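Local coordinates for uncharacterized protein C4B3.07 (Schizosaccharomyces pombe, PDB 3QTM) that is required for correct translation termination, directly inhibits Ofd1 and stabilises the released transcription factor domain Sre1N, which activates hypoxic gene expression, at residues D17-S20 / Q21-L25; G24-E27 / M28-K32; T96-S99 / Y100-A104; L295-I298 / K299-L302; E318-N321 / A322-A326. All coordinates share one frame; numbering follows the deposited sequence. Where two conformers were deposited one is given.

All five contacts lie within single helices of an all-helical chain. Contacts 1 and 2 are successive turns of helix 15-34, sharing Gly24 and Leu25, with centres about 11 Å apart; a 1,2-ethanediol, probably from the crystallisation liquor, sits about 4 Å from the side chain of Trp23, and one is equally near that of Glu27. Contact 3, opening helix 97-110, lies about 20 Å from contact 2 between centres and touches neither. Contacts 4 and 5 are about 40 Å or more from these three, centre to centre. They belong to consecutive helices that pack together: Lys299 NZ makes a 2.8 Å salt bridge to Glu318 OE1, and Ala296 and Met300 meet Ile323 and Ala319.

Contact 1 of 5, residues D17-S20 / Q21-L25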
loop_
_atom_site.group_PDB
_atom_site.type_symbol
_atom_site.label_atom_id
_atom_site.label_comp_id
_atom_site.label_asym_id
_atom_site.label_seq_id
_atom_site.Cartn_x
_atom_site.Cartn_y
_atom_site.Cartn_z
ATOM N N ASP A 17 28.862 7.305 5.751
ATOM C CA ASP A 17 28.782 7.842 4.384
ATOM C C ASP A 17 28.504 6.741 3.360
ATOM O O ASP A 17 27.622 6.880 2.532
ATOM C CB ASP A 17 30.079 8.560 4.001
ATOM C CG ASP A 17 30.304 9.827 4.814
ATOM O OD1 ASP A 17 29.306 10.517 5.130
ATOM O OD2 ASP A 17 31.476 10.130 5.141
ATOM N N ASN A 18 29.298 5.677 3.416
ATOM C CA ASN A 18 29.099 4.475 2.615
ATOM C C ASN A 18 27.654 3.986 2.605
ATOM O O ASN A 18 27.106 3.633 1.559
ATOM C CB ASN A 18 29.941 3.354 3.194
ATOM C CG ASN A 18 31.158 3.056 2.375
ATOM O OD1 ASN A 18 31.107 2.252 1.438
ATOM N ND2 ASN A 18 32.279 3.671 2.737
ATOM N N ILE A 19 27.044 3.930 3.783
ATOM C CA ILE A 19 25.694 3.405 3.881
ATOM C C ILE A 19 24.738 4.409 3.258
ATOM O O ILE A 19 23.803 4.030 2.554
ATOM C CB ILE A 19 25.322 3.058 5.342
ATOM C CG1 ILE A 19 26.162 1.867 5.805
ATOM C CG2 ILE A 19 23.827 2.768 5.479
ATOM C CD1 ILE A 19 26.301 1.758 7.311
ATOM N N SER A 20 25.008 5.685 3.492
ATOM C CA SER A 20 24.220 6.733 2.891
ATOM C C SER A 20 24.309 6.661 1.356
ATOM O O SER A 20 23.324 6.902 0.656
ATOM C CB SER A 20 24.692 8.092 3.398
ATOM O OG SER A 20 23.974 9.121 2.763
ATOM N N GLN A 21 25.483 6.326 0.828
ATOM C CA GLN A 21 25.612 6.207 -0.623
ATOM C C GLN A 21 24.872 4.960 -1.122
ATOM O O GLN A 21 24.308 4.943 -2.217
ATOM C CB GLN A 21 27.084 6.195 -1.051
ATOM C CG GLN A 21 27.800 7.542 -0.843
ATOM C CD GLN A 21 27.007 8.739 -1.396
ATOM O OE1 GLN A 21 26.473 8.698 -2.510
ATOM N NE2 GLN A 21 26.931 9.809 -0.609
ATOM N N LEU A 22 24.846 3.930 -0.283
ATOM C CA LEU A 22 24.129 2.710 -0.602
ATOM C C LEU A 22 22.642 3.009 -0.800
ATOM O O LEU A 22 22.033 2.581 -1.795
ATOM C CB LEU A 22 24.363 1.671 0.499
ATOM C CG LEU A 22 23.928 0.228 0.281
ATOM C CD1 LEU A 22 24.726 -0.405 -0.865
ATOM C CD2 LEU A 22 24.100 -0.547 1.596
ATOM N N TRP A 23 22.065 3.772 0.127
ATOM C CA TRP A 23 20.673 4.193 0.006
ATOM C C TRP A 23 20.452 5.041 -1.236
ATOM O O TRP A 23 19.403 4.953 -1.881
ATOM C CB TRP A 23 20.208 4.944 1.260
ATOM C CG TRP A 23 19.645 4.016 2.283
ATOM C CD1 TRP A 23 20.274 3.540 3.397
ATOM C CD2 TRP A 23 18.348 3.391 2.252
ATOM N NE1 TRP A 23 19.441 2.675 4.076
ATOM C CE2 TRP A 23 18.254 2.569 3.396
ATOM C CE3 TRP A 23 17.254 3.465 1.379
ATOM C CZ2 TRP A 23 17.111 1.824 3.690
ATOM C CZ3 TRP A 23 16.115 2.724 1.673
ATOM C CH2 TRP A 23 16.056 1.910 2.821
ATOM N N GLY A 24 21.447 5.861 -1.566
ATOM C CA GLY A 24 21.369 6.739 -2.718
ATOM C C GLY A 24 21.195 5.968 -4.020
ATOM O O GLY A 24 20.392 6.351 -4.860
ATOM N N LEU A 25 21.951 4.883 -4.169
ATOM C CA LEU A 25 21.833 3.986 -5.321
ATOM C C LEU A 25 20.444 3.371 -5.416
ATOM O O LEU A 25 19.842 3.342 -6.500
ATOM C CB LEU A 25 22.873 2.871 -5.246
ATOM C CG LEU A 25 24.324 3.291 -5.509
ATOM C CD1 LEU A 25 25.292 2.145 -5.200
ATOM C CD2 LEU A 25 24.494 3.786 -6.966
#
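In the conformer given for Ile19, chi1 of -68° sets CG2 anti to the backbone N, while chi1 of -89° at Trp23 sends the indole outward with its CD1 edge turned back toward Ile19, so the two side chains come near each other. Ile19 CG2 lies 4.2 Å from Trp23 CD1, but with a second conformer of Ile19 deposited this touch is doubtful. The backbone tie beneath is firmer. Trp23 N donates to Ile19 O at 3.0 Å with an N-H...O angle of 162°, and the same oxygen lies at the edge of the indole, near its plane, 3.7 Å from CD1. Large but polar at one point, Trp23 suits this buried site: its NE1 bonds to Asp68 O, and Arg120 makes a cation-pi contact with the ring. Gln21, on the exposed side, holds CG beside its backbone N, 3.4 Å from Asp17 O, and bends beyond it at chi2. Gly24 continues the turn, its N bonded to Ser20 O at 3.1 Å. Regular i to i+4 bonding with a largely apolar flank, Leu22 and Trp23 set against helix 67-82 and Leu22 and Asn18 meeting helix 38-58, is what an amphipathic helix offers in a TPR-clan helical fold.

Contact 2 of 5, residues G24-E27 / M28-K32; sequences GLYE and MSREK
One face of the Tyr26 ring is covered by Arg30, whose CG stands 4.1 Å from the ring centroid, 26° off the normal, in a CH-pi contact. Further out the guanidinium runs nearly parallel to the ring, the planes 6° apart, and Tyr26 OH sits over one face of it, offset toward the rim, 3.6 Å from Arg30 NE. Arg30 CG lies beside its backbone N, over the ring, and bends at chi2 and chi3 then lead the chain out along the tyrosine toward its hydroxyl. In this TPR-clan helical array the guanidinium also makes salt bridges to Asp183 and to Glu82 of helix 67-82, and the ring probably helps to keep it flat between them. With an alanine in place of Tyr26, the aliphatic part of Arg30 would probably lose its flat support and the guanidinium would be freer to turn away from its two acids. Ser29 serves a different end. Its OG, at chi1 87° between the backbone N and the carbonyl carbon, donates to Tyr26 O at 2.6 Å; that oxygen also takes Arg30 N at 3.2 Å. A small hydroxyl satisfied by its own helix suits a buried site pressed against Leu44 and Val45. On another side of the helix, selenomethionine Met28 bends at chi3 to bring CE to 4.0 Å from Leu25 CD2, its flexible chain lying by Gly24, where no side chain intervenes.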
loop_
_atom_site.group_PDB
_atom_site.type_symbol
_atom_site.label_atom_id
_atom_site.label_comp_id
_atom_site.label_asym_id
_atom_site.label_seq_id
_atom_site.Cartn_x
_atom_site.Cartn_y
_atom_site.Cartn_z
ATOM N N GLY A 24 21.447 5.861 -1.566
ATOM C CA GLY A 24 21.369 6.739 -2.718
ATOM C C GLY A 24 21.195 5.968 -4.020
ATOM O O GLY A 24 20.392 6.351 -4.860
ATOM N N LEU A 25 21.951 4.883 -4.169
ATOM C CA LEU A 25 21.833 3.986 -5.321
ATOM C C LEU A 25 20.444 3.371 -5.416
ATOM O O LEU A 25 19.842 3.342 -6.500
ATOM C CB LEU A 25 22.873 2.871 -5.246
ATOM C CG LEU A 25 24.324 3.291 -5.509
ATOM C CD1 LEU A 25 25.292 2.145 -5.200
ATOM C CD2 LEU A 25 24.494 3.786 -6.966
ATOM N N TYR A 26 19.937 2.878 -4.286
ATOM C CA TYR A 26 18.594 2.314 -4.249
ATOM C C TYR A 26 17.544 3.362 -4.636
ATOM O O TYR A 26 16.630 3.076 -5.404
ATOM C CB TYR A 26 18.258 1.726 -2.872
ATOM C CG TYR A 26 16.838 1.196 -2.833
ATOM C CD1 TYR A 26 16.498 0.005 -3.468
ATOM C CD2 TYR A 26 15.832 1.913 -2.217
ATOM C CE1 TYR A 26 15.185 -0.471 -3.457
ATOM C CE2 TYR A 26 14.535 1.457 -2.205
ATOM C CZ TYR A 26 14.212 0.263 -2.817
ATOM O OH TYR A 26 12.901 -0.175 -2.786
ATOM N N GLU A 27 17.681 4.572 -4.091
ATOM C CA GLU A 27 16.714 5.643 -4.312
ATOM C C GLU A 27 16.658 6.017 -5.786
ATOM O O GLU A 27 15.587 6.190 -6.358
ATOM C CB GLU A 27 17.059 6.860 -3.449
ATOM C CG GLU A 27 16.733 6.645 -1.957
ATOM C CD GLU A 27 17.577 7.509 -1.022
ATOM O OE1 GLU A 27 18.363 8.333 -1.525
ATOM O OE2 GLU A 27 17.451 7.365 0.215
HETATM N N MSE A 28 17.827 6.123 -6.391
HETATM C CA MSE A 28 17.932 6.369 -7.815
HETATM C C MSE A 28 17.254 5.280 -8.634
HETATM O O MSE A 28 16.626 5.565 -9.651
HETATM C CB MSE A 28 19.399 6.440 -8.214
HETATM C CG MSE A 28 19.956 7.826 -8.259
HETATM SE SE MSE A 28 21.595 7.799 -9.329
HETATM C CE MSE A 28 22.818 7.345 -7.886
ATOM N N SER A 29 17.410 4.025 -8.216
ATOM C CA SER A 29 16.740 2.929 -8.919
ATOM C C SER A 29 15.223 3.154 -8.907
ATOM O O SER A 29 14.541 2.840 -9.873
ATOM C CB SER A 29 17.104 1.567 -8.322
ATOM O OG SER A 29 16.247 1.247 -7.242
ATOM N N ARG A 30 14.703 3.723 -7.822
ATOM C CA ARG A 30 13.267 3.985 -7.734
ATOM C C ARG A 30 12.842 5.168 -8.619
ATOM O O ARG A 30 11.736 5.170 -9.155
ATOM C CB ARG A 30 12.811 4.196 -6.277
ATOM C CG ARG A 30 13.239 3.084 -5.298
ATOM C CD ARG A 30 12.903 1.685 -5.826
ATOM N NE ARG A 30 11.471 1.382 -5.729
ATOM C CZ ARG A 30 10.917 0.245 -6.152
ATOM N NH1 ARG A 30 11.669 -0.711 -6.714
ATOM N NH2 ARG A 30 9.609 0.057 -6.009
ATOM N N GLU A 31 13.713 6.170 -8.770
ATOM C CA GLU A 31 13.444 7.289 -9.683
ATOM C C GLU A 31 13.408 6.810 -11.132
ATOM O O GLU A 31 12.554 7.230 -11.915
ATOM C CB GLU A 31 14.515 8.380 -9.536
ATOM C CG GLU A 31 14.539 9.050 -8.171
ATOM C CD GLU A 31 15.812 9.859 -7.931
ATOM O OE1 GLU A 31 16.615 10.027 -8.885
ATOM O OE2 GLU A 31 16.008 10.319 -6.782
ATOM N N LYS A 32 14.353 5.943 -11.483
ATOM C CA LYS A 32 14.382 5.335 -12.810
ATOM C C LYS A 32 13.127 4.502 -13.079
ATOM O O LYS A 32 12.553 4.553 -14.173
ATOM C CB LYS A 32 15.625 4.466 -12.978
ATOM C CG LYS A 32 16.924 5.259 -13.079
ATOM C CD LYS A 32 16.942 6.117 -14.331
ATOM C CE LYS A 32 18.057 7.146 -14.269
ATOM N NZ LYS A 32 18.201 7.873 -15.552
#

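Contact 3 of 5, residues T96-S99 / Y100-A104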
loop_
_atom_site.group_PDB
_atom_site.type_symbol
_atom_site.label_atom_id
_atom_site.label_comp_id
_atom_site.label_asym_id
_atom_site.label_seq_id
_atom_site.Cartn_x
_atom_site.Cartn_y
_atom_site.Cartn_z
ATOM N N THR A 96 14.899 -17.489 -9.041
ATOM C CA THR A 96 13.462 -17.207 -9.084
ATOM C C THR A 96 13.104 -15.902 -8.378
ATOM O O THR A 96 13.817 -15.458 -7.463
ATOM C CB THR A 96 12.645 -18.327 -8.415
ATOM O OG1 THR A 96 13.010 -18.417 -7.029
ATOM C CG2 THR A 96 12.893 -19.675 -9.099
ATOM N N GLU A 97 11.982 -15.304 -8.785
ATOM C CA GLU A 97 11.433 -14.158 -8.078
ATOM C C GLU A 97 11.283 -14.473 -6.578
ATOM O O GLU A 97 11.720 -13.694 -5.714
ATOM C CB GLU A 97 10.072 -13.751 -8.671
ATOM C CG GLU A 97 9.400 -12.625 -7.899
ATOM C CD GLU A 97 7.928 -12.418 -8.260
ATOM O OE1 GLU A 97 7.368 -13.217 -9.046
ATOM O OE2 GLU A 97 7.327 -11.449 -7.745
ATOM N N GLU A 98 10.669 -15.614 -6.273
ATOM C CA GLU A 98 10.403 -15.973 -4.884
ATOM C C GLU A 98 11.680 -16.082 -4.050
ATOM O O GLU A 98 11.708 -15.723 -2.877
ATOM C CB GLU A 98 9.596 -17.267 -4.768
ATOM C CG GLU A 98 9.162 -17.543 -3.317
ATOM C CD GLU A 98 8.215 -18.737 -3.194
ATOM O OE1 GLU A 98 8.129 -19.535 -4.151
ATOM O OE2 GLU A 98 7.566 -18.880 -2.136
ATOM N N SER A 99 12.746 -16.573 -4.651
ATOM C CA SER A 99 13.990 -16.692 -3.907
ATOM C C SER A 99 14.556 -15.312 -3.527
ATOM O O SER A 99 15.155 -15.151 -2.466
ATOM C CB SER A 99 15.007 -17.520 -4.681
ATOM O OG SER A 99 16.035 -17.957 -3.811
ATOM N N TYR A 100 14.322 -14.318 -4.376
ATOM C CA TYR A 100 14.725 -12.951 -4.059
ATOM C C TYR A 100 13.866 -12.318 -2.941
ATOM O O TYR A 100 14.363 -11.530 -2.141
ATOM C CB TYR A 100 14.774 -12.085 -5.328
ATOM C CG TYR A 100 16.130 -12.195 -6.006
ATOM C CD1 TYR A 100 16.359 -13.130 -7.014
ATOM C CD2 TYR A 100 17.201 -11.402 -5.589
ATOM C CE1 TYR A 100 17.608 -13.255 -7.605
ATOM C CE2 TYR A 100 18.457 -11.522 -6.167
ATOM C CZ TYR A 100 18.654 -12.445 -7.174
ATOM O OH TYR A 100 19.896 -12.559 -7.746
ATOM N N ILE A 101 12.582 -12.672 -2.883
ATOM C CA ILE A 101 11.734 -12.256 -1.768
ATOM C C ILE A 101 12.254 -12.907 -0.484
ATOM O O ILE A 101 12.413 -12.228 0.520
ATOM C CB ILE A 101 10.253 -12.650 -1.986
ATOM C CG1 ILE A 101 9.678 -11.954 -3.224
ATOM C CG2 ILE A 101 9.405 -12.382 -0.725
ATOM C CD1 ILE A 101 8.270 -12.457 -3.606
ATOM N N ASP A 102 12.518 -14.219 -0.524
ATOM C CA ASP A 102 13.096 -14.925 0.628
ATOM C C ASP A 102 14.402 -14.278 1.099
ATOM O O ASP A 102 14.626 -14.104 2.301
ATOM C CB ASP A 102 13.379 -16.393 0.308
ATOM C CG ASP A 102 12.110 -17.195 0.011
ATOM O OD1 ASP A 102 11.005 -16.752 0.403
ATOM O OD2 ASP A 102 12.226 -18.283 -0.608
ATOM N N ALA A 103 15.281 -13.959 0.152
ATOM C CA ALA A 103 16.550 -13.311 0.505
ATOM C C ALA A 103 16.320 -11.937 1.149
ATOM O O ALA A 103 16.955 -11.605 2.151
ATOM C CB ALA A 103 17.448 -13.198 -0.709
ATOM N N ALA A 104 15.397 -11.155 0.587
ATOM C CA ALA A 104 15.032 -9.856 1.165
ATOM C C ALA A 104 14.601 -9.992 2.625
ATOM O O ALA A 104 14.993 -9.180 3.476
ATOM C CB ALA A 104 13.914 -9.193 0.351
#
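Tyr100 N reaches back to Thr96 O and Glu97 O through two weak bonds as the helix begins, and by the next turn the pattern is regular, with Asp102 N pointing almost straight at Glu98 O (2.9 Å, 173°). Thr96 is the N-cap: its OG1 accepts from Ser99 N at 3.0 Å, capping a first-turn amide that lacks an i-4 helical carbonyl and otherwise bonds weakly to Thr96 O. Tyr100, with chi1 -87°, sets its ring so that Thr96 O lies in plane at the edge, 3.5 Å from CD1; Val80 and Phe84 meet the same side chain. The start of helix 97-110 is thus seated on helices 67-82 and 119-142 of the TPR-clan fold, with Ile101 filling the buried side. Acids near this N-terminal end are probably favoured by the helix dipole: Glu97 pairs with Arg134, and extended Glu98 with Lys132 and Arg139. Glu98 CG runs 4.2 Å from Asp102 OD2, and the carboxylates, planes 47° apart, bring Glu98 OE2 to 4.8 Å from Asp102 OD1. Lys132 bridges to both acids, which probably offsets their repulsion. With an alanine at Asp102, Lys132 would probably lose that carboxylate, keep the one of Glu98 and be held less firmly.

Contact 4 of 5, residues L295-I298 / K299-L302; sequences LADI and KMDL
Selenomethionine Met300 curls back over the preceding turn, its CE 3.1 Å from Ala296 O, 3.4 Å from Ala296 CB and 3.3 Å from Asp297 OD1; approaches this tight are doubtful in detail or possibly strained. A bend at chi3 (-94°) returns the methyl to the backbone, and a small residue at Ala296 probably allows the approach. On another flank, Leu295 CD1 packs 3.7 Å from Lys299 CE: the lysine bends at chi2 and then runs extended, so its methylenes lie against leucine while the amino end goes on to Glu318. Ile298 CG2 and Leu302 CD1 touch more loosely, at 4.4 Å. Behind these side chains the helix is regular, as in Lys299 N to Leu295 O at 2.9 Å (167°). A water on the polar side donates to Asp297 O at 2.9 Å and, weakly, to Asp301 OD1 at 3.1 Å, joining two acceptors that cannot bond each other. In the next shell Tyr337 OH holds Asp297 OD1, and Phe340, Tyr337 and Ala319 also meet Met300 and probably help to hold its curl. Helix 292-305 is therefore apolar on more than one flank, packed against helices 262-285 and 309-328, with helix 335-343 at Met300, as expected within a stacked helical-repeat array of the TPR clan.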
loop_
_atom_site.group_PDB
_atom_site.type_symbol
_atom_site.label_atom_id
_atom_site.label_comp_id
_atom_site.label_asym_id
_atom_site.label_seq_id
_atom_site.Cartn_x
_atom_site.Cartn_y
_atom_site.Cartn_z
ATOM N N LEU A 295 -17.861 10.872 -6.340
ATOM C CA LEU A 295 -18.650 11.515 -5.291
ATOM C C LEU A 295 -20.097 11.033 -5.373
ATOM O O LEU A 295 -20.698 10.644 -4.370
ATOM C CB LEU A 295 -18.582 13.043 -5.422
ATOM C CG LEU A 295 -19.566 13.845 -4.559
ATOM C CD1 LEU A 295 -19.430 13.485 -3.071
ATOM C CD2 LEU A 295 -19.400 15.348 -4.772
ATOM N N ALA A 296 -20.642 11.045 -6.584
ATOM C CA ALA A 296 -22.002 10.586 -6.817
ATOM C C ALA A 296 -22.244 9.172 -6.274
ATOM O O ALA A 296 -23.261 8.919 -5.624
ATOM C CB ALA A 296 -22.336 10.660 -8.308
ATOM N N ASP A 297 -21.313 8.251 -6.535
ATOM C CA ASP A 297 -21.457 6.871 -6.064
ATOM C C ASP A 297 -21.472 6.776 -4.542
ATOM O O ASP A 297 -22.231 6.001 -3.970
ATOM C CB ASP A 297 -20.331 5.990 -6.601
ATOM C CG ASP A 297 -20.332 5.896 -8.120
ATOM O OD1 ASP A 297 -21.389 6.146 -8.745
ATOM O OD2 ASP A 297 -19.264 5.564 -8.682
ATOM N N ILE A 298 -20.614 7.551 -3.891
ATOM C CA ILE A 298 -20.573 7.581 -2.431
ATOM C C ILE A 298 -21.893 8.115 -1.860
ATOM O O ILE A 298 -22.445 7.563 -0.910
ATOM C CB ILE A 298 -19.404 8.448 -1.937
ATOM C CG1 ILE A 298 -18.069 7.852 -2.415
ATOM C CG2 ILE A 298 -19.433 8.584 -0.420
ATOM C CD1 ILE A 298 -16.878 8.780 -2.215
ATOM N N LYS A 299 -22.400 9.192 -2.450
ATOM C CA LYS A 299 -23.670 9.757 -2.016
ATOM C C LYS A 299 -24.837 8.790 -2.234
ATOM O O LYS A 299 -25.751 8.716 -1.416
ATOM C CB LYS A 299 -23.923 11.079 -2.736
ATOM C CG LYS A 299 -22.924 12.173 -2.362
ATOM C CD LYS A 299 -23.102 12.642 -0.910
ATOM C CE LYS A 299 -22.199 13.839 -0.598
ATOM N NZ LYS A 299 -22.381 14.351 0.797
HETATM N N MSE A 300 -24.797 8.043 -3.335
HETATM C CA MSE A 300 -25.837 7.061 -3.627
HETATM C C MSE A 300 -25.811 5.894 -2.648
HETATM O O MSE A 300 -26.853 5.351 -2.300
HETATM C CB MSE A 300 -25.715 6.550 -5.060
HETATM C CG MSE A 300 -26.245 7.515 -6.102
HETATM SE SE MSE A 300 -25.889 6.893 -7.928
HETATM C CE MSE A 300 -24.223 7.804 -8.311
ATOM N N ASP A 301 -24.615 5.519 -2.199
ATOM C CA ASP A 301 -24.466 4.545 -1.118
ATOM C C ASP A 301 -25.042 5.082 0.198
ATOM O O ASP A 301 -25.703 4.358 0.943
ATOM C CB ASP A 301 -22.991 4.180 -0.927
ATOM C CG ASP A 301 -22.470 3.236 -2.011
ATOM O OD1 ASP A 301 -23.287 2.504 -2.618
ATOM O OD2 ASP A 301 -21.238 3.218 -2.242
ATOM N N LEU A 302 -24.776 6.350 0.491
ATOM C CA LEU A 302 -25.385 6.988 1.649
ATOM C C LEU A 302 -26.920 6.967 1.565
ATOM O O LEU A 302 -27.598 6.639 2.537
ATOM C CB LEU A 302 -24.872 8.417 1.790
ATOM C CG LEU A 302 -23.482 8.470 2.426
ATOM C CD1 LEU A 302 -22.797 9.811 2.195
ATOM C CD2 LEU A 302 -23.585 8.147 3.911
HETATM O O HOH W 1 -23.094 3.665 -5.442
#

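Contact 5 of 5, residues E318-N321 / A322-A326; sequences EACN and AIKEA
Lys324 bends back over Cys320 and Asn321 on helix 309-328, one of the last helices of the TPR-clan C-terminal region, whose other side is buried between helices 292-305 and 335-343. The backbone bonds are the frame. Four successive i to i+4 links join the two turns, among them Ile323 N to Ala319 O, straight at 170°, and Lys324 N to Cys320 O at 2.8 Å. The apolar contacts take the buried side. Ile323 holds CG1 anti to its carbonyl carbon (chi1 -61°), which lays that branch only 3.1 Å from Ala319 O and sends the side chain out among Tyr337, Phe340 and Val341. Ala319 presents just a methyl to Phe340, and Ala326 does the same to Leu293; residues this small let neighbouring helices come close. Ala322 is equally compact, its CB 3.4 Å from Glu318 O. Across the two turns the side-chain polar contacts are looser; Glu318 instead pairs with Lys299 of helix 292-305. Lys324, kinked at chi3 (-96°) and chi4, brings NZ to 3.7 Å from Asn321 OD1 and 3.8 Å from Cys320 SG; these separations are long, so the attraction is probably electrostatic and weak, as suits an exposed lysine. Cys320 is buried and offers its sulfur because SG stands anti to the backbone N, beside the carbonyl carbon. Glu325, exposed and extended, reaches Leu292 of helix 292-305 while its CB rests 3.3 Å from Asn321 O, the oxygen that also accepts Glu325 N.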
loop_
_atom_site.group_PDB
_atom_site.type_symbol
_atom_site.label_atom_id
_atom_site.label_comp_id
_atom_site.label_asym_id
_atom_site.label_seq_id
_atom_site.Cartn_x
_atom_site.Cartn_y
_atom_site.Cartn_z
ATOM N N GLU A 318 -27.508 15.663 -4.042
ATOM C CA GLU A 318 -26.057 15.818 -4.193
ATOM C C GLU A 318 -25.489 14.923 -5.305
ATOM O O GLU A 318 -24.672 15.367 -6.102
ATOM C CB GLU A 318 -25.332 15.569 -2.864
ATOM C CG GLU A 318 -25.562 16.668 -1.834
ATOM C CD GLU A 318 -24.767 16.460 -0.553
ATOM O OE1 GLU A 318 -24.902 15.384 0.067
ATOM O OE2 GLU A 318 -23.998 17.373 -0.169
ATOM N N ALA A 319 -25.939 13.672 -5.369
ATOM C CA ALA A 319 -25.494 12.774 -6.430
ATOM C C ALA A 319 -25.908 13.292 -7.809
ATOM O O ALA A 319 -25.119 13.276 -8.761
ATOM C CB ALA A 319 -26.031 11.367 -6.200
ATOM N N CYS A 320 -27.146 13.758 -7.911
ATOM C CA CYS A 320 -27.673 14.248 -9.182
ATOM C C CYS A 320 -26.924 15.473 -9.685
ATOM O O CYS A 320 -26.592 15.574 -10.874
ATOM C CB CYS A 320 -29.154 14.580 -9.042
ATOM S SG CYS A 320 -29.941 14.874 -10.614
ATOM N N ASN A 321 -26.671 16.409 -8.777
ATOM C CA ASN A 321 -25.923 17.609 -9.118
ATOM C C ASN A 321 -24.524 17.248 -9.604
ATOM O O ASN A 321 -24.025 17.818 -10.572
ATOM C CB ASN A 321 -25.808 18.541 -7.906
ATOM C CG ASN A 321 -27.107 19.257 -7.584
ATOM O OD1 ASN A 321 -28.047 19.260 -8.380
ATOM N ND2 ASN A 321 -27.161 19.877 -6.408
ATOM N N ALA A 322 -23.893 16.305 -8.909
ATOM C CA ALA A 322 -22.541 15.880 -9.241
ATOM C C ALA A 322 -22.523 15.316 -10.656
ATOM O O ALA A 322 -21.705 15.721 -11.480
ATOM C CB ALA A 322 -22.044 14.848 -8.239
ATOM N N ILE A 323 -23.442 14.394 -10.927
ATOM C CA ILE A 323 -23.567 13.770 -12.238
ATOM C C ILE A 323 -23.872 14.788 -13.344
ATOM O O ILE A 323 -23.239 14.781 -14.400
ATOM C CB ILE A 323 -24.664 12.693 -12.225
ATOM C CG1 ILE A 323 -24.308 11.592 -11.228
ATOM C CG2 ILE A 323 -24.880 12.115 -13.633
ATOM C CD1 ILE A 323 -25.376 10.519 -11.099
ATOM N N LYS A 324 -24.835 15.670 -13.095
ATOM C CA LYS A 324 -25.171 16.716 -14.060
ATOM C C LYS A 324 -23.996 17.650 -14.334
ATOM O O LYS A 324 -23.760 18.048 -15.481
ATOM C CB LYS A 324 -26.380 17.538 -13.596
ATOM C CG LYS A 324 -27.662 17.297 -14.394
ATOM C CD LYS A 324 -28.667 18.455 -14.241
ATOM C CE LYS A 324 -29.735 18.193 -13.163
ATOM N NZ LYS A 324 -29.278 18.418 -11.748
ATOM N N GLU A 325 -23.271 18.019 -13.283
ATOM C CA GLU A 325 -22.106 18.879 -13.458
ATOM C C GLU A 325 -20.979 18.175 -14.225
ATOM O O GLU A 325 -20.277 18.793 -15.023
ATOM C CB GLU A 325 -21.592 19.362 -12.109
ATOM C CG GLU A 325 -20.382 20.261 -12.235
ATOM C CD GLU A 325 -19.715 20.541 -10.898
ATOM O OE1 GLU A 325 -20.295 20.173 -9.849
ATOM O OE2 GLU A 325 -18.607 21.127 -10.898
ATOM N N ALA A 326 -20.798 16.882 -13.966
ATOM C CA ALA A 326 -19.818 16.096 -14.699
ATOM C C ALA A 326 -20.148 16.126 -16.193
ATOM O O ALA A 326 -19.299 16.456 -17.016
ATOM C CB ALA A 326 -19.813 14.664 -14.199
#